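Local coordinates for membrane lipoprotein family protein (PDB 4PEV) that binds adenosine and probably serves as the solute-binding component of an ABC importer at the cell membrane, at residues G167-D172 and G208-Y212; R200-G204 and I407-L411. All blocks are in the same frame, centred on the assembly; numbering follows the deposited sequence.

Interaction 1: G167-D172 and G208-Y212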
loop_
_atom_site.group_PDB
_atom_site.type_symbol
_atom_site.label_atom_id
_atom_site.label_comp_id
_atom_site.label_asym_id
_atom_site.label_seq_id
_atom_site.Cartn_x
_atom_site.Cartn_y
_atom_site.Cartn_z
ATOM N N GLY C 167 6.020 6.518 8.713
ATOM C CA GLY C 167 5.858 7.829 9.332
ATOM C C GLY C 167 7.107 8.260 10.065
ATOM O O GLY C 167 7.564 9.395 9.921
ATOM N N ILE C 168 7.668 7.339 10.845
ATOM C CA ILE C 168 8.916 7.573 11.572
ATOM C C ILE C 168 10.018 7.942 10.600
ATOM O O ILE C 168 10.733 8.911 10.819
ATOM C CB ILE C 168 9.336 6.330 12.395
ATOM C CG1 ILE C 168 8.481 6.218 13.653
ATOM C CG2 ILE C 168 10.794 6.385 12.818
ATOM C CD1 ILE C 168 8.452 4.814 14.201
ATOM N N ILE C 169 10.141 7.177 9.522
ATOM C CA ILE C 169 11.190 7.408 8.529
ATOM C C ILE C 169 11.080 8.786 7.865
ATOM O O ILE C 169 12.082 9.491 7.694
ATOM C CB ILE C 169 11.158 6.347 7.411
ATOM C CG1 ILE C 169 11.434 4.943 7.968
ATOM C CG2 ILE C 169 12.162 6.699 6.304
ATOM C CD1 ILE C 169 12.868 4.726 8.407
ATOM N N ALA C 170 9.867 9.155 7.481
ATOM C CA ALA C 170 9.652 10.379 6.745
ATOM C C ALA C 170 9.849 11.572 7.660
ATOM O O ALA C 170 10.367 12.595 7.249
ATOM C CB ALA C 170 8.260 10.385 6.142
ATOM N N ALA C 171 9.434 11.446 8.908
ATOM C CA ALA C 171 9.707 12.494 9.877
ATOM C C ALA C 171 11.202 12.688 10.023
ATOM O O ALA C 171 11.668 13.805 10.215
ATOM C CB ALA C 171 9.095 12.163 11.233
ATOM N N ASP C 172 11.945 11.596 9.928
ATOM C CA ASP C 172 13.382 11.637 10.130
ATOM C C ASP C 172 14.087 12.232 8.940
ATOM O O ASP C 172 15.026 13.007 9.102
ATOM C CB ASP C 172 13.936 10.238 10.391
ATOM C CG ASP C 172 15.434 10.243 10.606
ATOM O OD1 ASP C 172 15.920 10.874 11.589
ATOM O OD2 ASP C 172 16.127 9.610 9.775
ATOM N N GLY C 208 3.139 7.456 13.331
ATOM C CA GLY C 208 4.584 7.297 13.191
ATOM C C GLY C 208 5.351 8.604 13.204
ATOM O O GLY C 208 6.465 8.654 13.693
ATOM N N VAL C 209 4.761 9.662 12.664
ATOM C CA VAL C 209 5.411 10.978 12.645
ATOM C C VAL C 209 5.408 11.585 14.042
ATOM O O VAL C 209 6.414 12.148 14.470
ATOM C CB VAL C 209 4.718 11.962 11.662
ATOM C CG1 VAL C 209 5.175 13.401 11.902
ATOM C CG2 VAL C 209 4.969 11.549 10.216
ATOM N N GLN C 210 4.273 11.491 14.737
ATOM C CA GLN C 210 4.160 12.040 16.084
ATOM C C GLN C 210 5.035 11.267 17.042
ATOM O O GLN C 210 5.589 11.848 17.973
ATOM C CB GLN C 210 2.724 11.996 16.583
ATOM C CG GLN C 210 1.758 12.889 15.828
ATOM C CD GLN C 210 2.086 14.352 16.000
ATOM O OE1 GLN C 210 3.143 14.802 15.584
ATOM N NE2 GLN C 210 1.182 15.100 16.613
ATOM N N TYR C 211 5.156 9.962 16.810
ATOM C CA TYR C 211 6.006 9.108 17.622
ATOM C C TYR C 211 7.424 9.642 17.529
ATOM O O TYR C 211 8.055 9.930 18.540
ATOM C CB TYR C 211 5.924 7.671 17.116
ATOM C CG TYR C 211 6.582 6.601 17.970
ATOM C CD1 TYR C 211 7.928 6.284 17.805
ATOM C CD2 TYR C 211 5.844 5.864 18.895
ATOM C CE1 TYR C 211 8.528 5.286 18.553
ATOM C CE2 TYR C 211 6.435 4.861 19.646
ATOM C CZ TYR C 211 7.779 4.578 19.468
ATOM O OH TYR C 211 8.392 3.590 20.208
ATOM N N TYR C 212 7.901 9.805 16.302
ATOM C CA TYR C 212 9.218 10.366 16.044
ATOM C C TYR C 212 9.381 11.707 16.736
ATOM O O TYR C 212 10.290 11.879 17.517
ATOM C CB TYR C 212 9.440 10.527 14.548
ATOM C CG TYR C 212 10.808 11.031 14.220
ATOM C CD1 TYR C 212 11.884 10.169 14.150
ATOM C CD2 TYR C 212 11.032 12.379 14.002
ATOM C CE1 TYR C 212 13.148 10.633 13.852
ATOM C CE2 TYR C 212 12.297 12.858 13.705
ATOM C CZ TYR C 212 13.348 11.981 13.631
ATOM O OH TYR C 212 14.599 12.461 13.326
#
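D172 OD1 is gripped by two hydroxyls: that of Y212, across the contact, and that of S374, just before helix 375-389. Y212 OH gives D172 OD1 a weak hydrogen bond at 2.7 Å. The tyrosine oxygen is also bonded to N175, one turn beyond D172 on helix 159-181, so both polar ends are satisfied within buried surroundings. With CG anti to the backbone N (chi1 -177°), Y212 sends its ring across helix 159-181 and lays one face over the A171-D172 peptide. D172 N sits 3.9 Å above the plane of the Y212 ring, over its centre, while A171 C is displaced toward the rim. The methyl of A171 lies against the CG and CD2 side of the same ring, and I168 CG2 approaches Y212 CD1 at 4.2 Å. The other branch of I168 runs past G208 O, and its CD1 comes obliquely to Y211 CD1 (3.9 Å). L380 of helix 375-389 touches both I168 and Y212. At the near end two glycines meet, G167 CA lying 4.1 Å from G208 CA, with I168 CA in a C-H...O contact to G208 O. Crossing at -56° with axes 7.2 Å apart, the segments exemplify a glycine-mediated close helix crossing, here joining helices 159-181 and 196-214 in the alpha/beta fold of a periplasmic-binding-protein relative.

Interaction 2: R200-G204 and I407-L411; sequences RFHIG and IIEEL
H202 and I203 meet I407, I408 and L411 in an apolar interface between two nearly parallel helices, part of the helical layering of an alpha/beta domain of the type built by periplasmic binding proteins. The axes of the two segments lie 10.6 Å apart and are inclined by only 15°, a spacing bridged mainly by side chains, with no backbone-to-backbone contact, unlike a close glycine crossing. Preceding this pair, F201 packs on strand 248-254 and touches the bound adenosine, so a single turn of helix 196-214 serves both the ligand pocket and the C-terminal helix 401-412. H202 follows, its side chain extended away from the backbone N, which carries the imidazole out to helix 401-412. There I408 CD1 sits over the ring face in a CH-pi contact, 3.8 Å from the centroid of the H202 ring and 3° off its normal. The methyl reaches this place because I408 is folded at its second torsion (chi2 -55°). The rotation of the imidazole is further fixed by a hydrogen bond between H202 ND1 and the hydroxyl of Y404, one turn before I408 on helix 401-412, and by stacking with W224. I203 comes next and crosses I407 at about a right angle: its CG1 is 3.9 Å from I407 CG2, and its CD1 packs on both the CG2 and CD1 of I407. The same I203 CG1 also touches I408 CD1, which thus bridges the isoleucine and the histidine. L206, one turn further along, extends the apolar surface to I408 and L411. At the far end L411 CD1 rests on backbone as well as side chain, lying 3.6 Å from I203 O and 4.3 Å from I203 CG2.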
loop_
_atom_site.group_PDB
_atom_site.type_symbol
_atom_site.label_atom_id
_atom_site.label_comp_id
_atom_site.label_asym_id
_atom_site.label_seq_id
_atom_site.Cartn_x
_atom_site.Cartn_y
_atom_site.Cartn_z
ATOM N N ARG C 200 -6.543 3.452 7.686
ATOM C CA ARG C 200 -5.491 2.774 8.427
ATOM C C ARG C 200 -4.095 3.284 8.076
ATOM O O ARG C 200 -3.247 3.424 8.965
ATOM C CB ARG C 200 -5.578 1.264 8.216
ATOM C CG ARG C 200 -6.871 0.684 8.752
ATOM C CD ARG C 200 -6.827 -0.825 8.949
ATOM N NE ARG C 200 -7.170 -1.557 7.738
ATOM C CZ ARG C 200 -8.382 -1.589 7.208
ATOM N NH1 ARG C 200 -9.379 -0.915 7.775
ATOM N NH2 ARG C 200 -8.599 -2.295 6.102
ATOM N N PHE C 201 -3.859 3.557 6.789
ATOM C CA PHE C 201 -2.598 4.167 6.358
ATOM C C PHE C 201 -2.449 5.503 7.057
ATOM O O PHE C 201 -1.454 5.738 7.728
ATOM C CB PHE C 201 -2.529 4.385 4.827
ATOM C CG PHE C 201 -2.112 3.160 4.042
ATOM C CD1 PHE C 201 -0.797 2.727 4.046
ATOM C CD2 PHE C 201 -3.036 2.446 3.277
ATOM C CE1 PHE C 201 -0.411 1.609 3.309
ATOM C CE2 PHE C 201 -2.656 1.327 2.549
ATOM C CZ PHE C 201 -1.343 0.910 2.560
ATOM N N HIS C 202 -3.454 6.365 6.900
ATOM C CA HIS C 202 -3.403 7.714 7.446
ATOM C C HIS C 202 -3.079 7.660 8.925
ATOM O O HIS C 202 -2.074 8.215 9.362
ATOM C CB HIS C 202 -4.716 8.460 7.225
ATOM C CG HIS C 202 -4.651 9.907 7.592
ATOM N ND1 HIS C 202 -5.737 10.746 7.489
ATOM C CD2 HIS C 202 -3.634 10.669 8.064
ATOM C CE1 HIS C 202 -5.391 11.966 7.870
ATOM N NE2 HIS C 202 -4.122 11.945 8.230
ATOM N N ILE C 203 -3.910 6.974 9.691
ATOM C CA ILE C 203 -3.684 6.837 11.126
ATOM C C ILE C 203 -2.275 6.360 11.454
ATOM O O ILE C 203 -1.650 6.883 12.355
ATOM C CB ILE C 203 -4.702 5.861 11.753
ATOM C CG1 ILE C 203 -6.060 6.549 11.881
ATOM C CG2 ILE C 203 -4.220 5.342 13.104
ATOM C CD1 ILE C 203 -7.181 5.590 12.207
ATOM N N GLY C 204 -1.787 5.357 10.747
ATOM C CA GLY C 204 -0.473 4.804 11.048
ATOM C C GLY C 204 0.649 5.757 10.693
ATOM O O GLY C 204 1.666 5.813 11.377
ATOM N N ILE C 407 -9.808 10.088 15.765
ATOM C CA ILE C 407 -8.454 9.580 16.018
ATOM C C ILE C 407 -7.386 10.541 15.459
ATOM O O ILE C 407 -6.351 10.753 16.089
ATOM C CB ILE C 407 -8.232 8.165 15.445
ATOM C CG1 ILE C 407 -9.068 7.140 16.228
ATOM C CG2 ILE C 407 -6.750 7.786 15.496
ATOM C CD1 ILE C 407 -9.027 5.720 15.685
ATOM N N ILE C 408 -7.642 11.129 14.297
ATOM C CA ILE C 408 -6.729 12.102 13.720
ATOM C C ILE C 408 -6.643 13.400 14.547
ATOM O O ILE C 408 -5.537 13.903 14.760
ATOM C CB ILE C 408 -7.109 12.427 12.254
ATOM C CG1 ILE C 408 -7.063 11.153 11.396
ATOM C CG2 ILE C 408 -6.213 13.527 11.676
ATOM C CD1 ILE C 408 -5.749 10.408 11.449
ATOM N N GLU C 409 -7.785 13.947 14.990
ATOM C CA GLU C 409 -7.796 15.111 15.913
ATOM C C GLU C 409 -6.851 14.877 17.091
ATOM O O GLU C 409 -6.079 15.763 17.485
ATOM C CB GLU C 409 -9.198 15.365 16.483
ATOM C CG GLU C 409 -10.139 16.211 15.627
ATOM C CD GLU C 409 -11.601 16.168 16.119
ATOM O OE1 GLU C 409 -11.861 16.281 17.349
ATOM O OE2 GLU C 409 -12.508 16.016 15.266
ATOM N N GLU C 410 -6.934 13.663 17.634
ATOM C CA GLU C 410 -6.192 13.262 18.818
ATOM C C GLU C 410 -4.714 13.083 18.540
ATOM O O GLU C 410 -3.888 13.523 19.325
ATOM C CB GLU C 410 -6.761 11.949 19.390
ATOM C CG GLU C 410 -8.190 12.043 19.926
ATOM C CD GLU C 410 -8.359 13.135 20.970
ATOM O OE1 GLU C 410 -7.483 13.266 21.862
ATOM O OE2 GLU C 410 -9.368 13.868 20.891
ATOM N N LEU C 411 -4.386 12.419 17.437
ATOM C CA LEU C 411 -2.988 12.290 16.995
ATOM C C LEU C 411 -2.370 13.638 16.626
ATOM O O LEU C 411 -1.226 13.906 16.975
ATOM C CB LEU C 411 -2.878 11.339 15.811
ATOM C CG LEU C 411 -3.138 9.876 16.142
ATOM C CD1 LEU C 411 -2.934 9.019 14.906
ATOM C CD2 LEU C 411 -2.225 9.398 17.247
#

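Both interactions use helix 196-214, with centres about 13 Å apart on the same side of the chain's centre. Their segments alternate along the sequence: 167-172, 200-204, 208-212, then 407-411. Interaction 1 joins this helix to helix 159-181, its predecessor across strand 186-191, whereas interaction 2 brings in helix 401-412 from near the end of the chain. A probable hydrogen bond, Q210 NE2 to L411 O at 2.7 Å, links the two directly. Helix 196-214 is thereby held between the helix before it in sequence and one from near the C-terminus, and F201, in its first turns, contributes to the adenosine pocket.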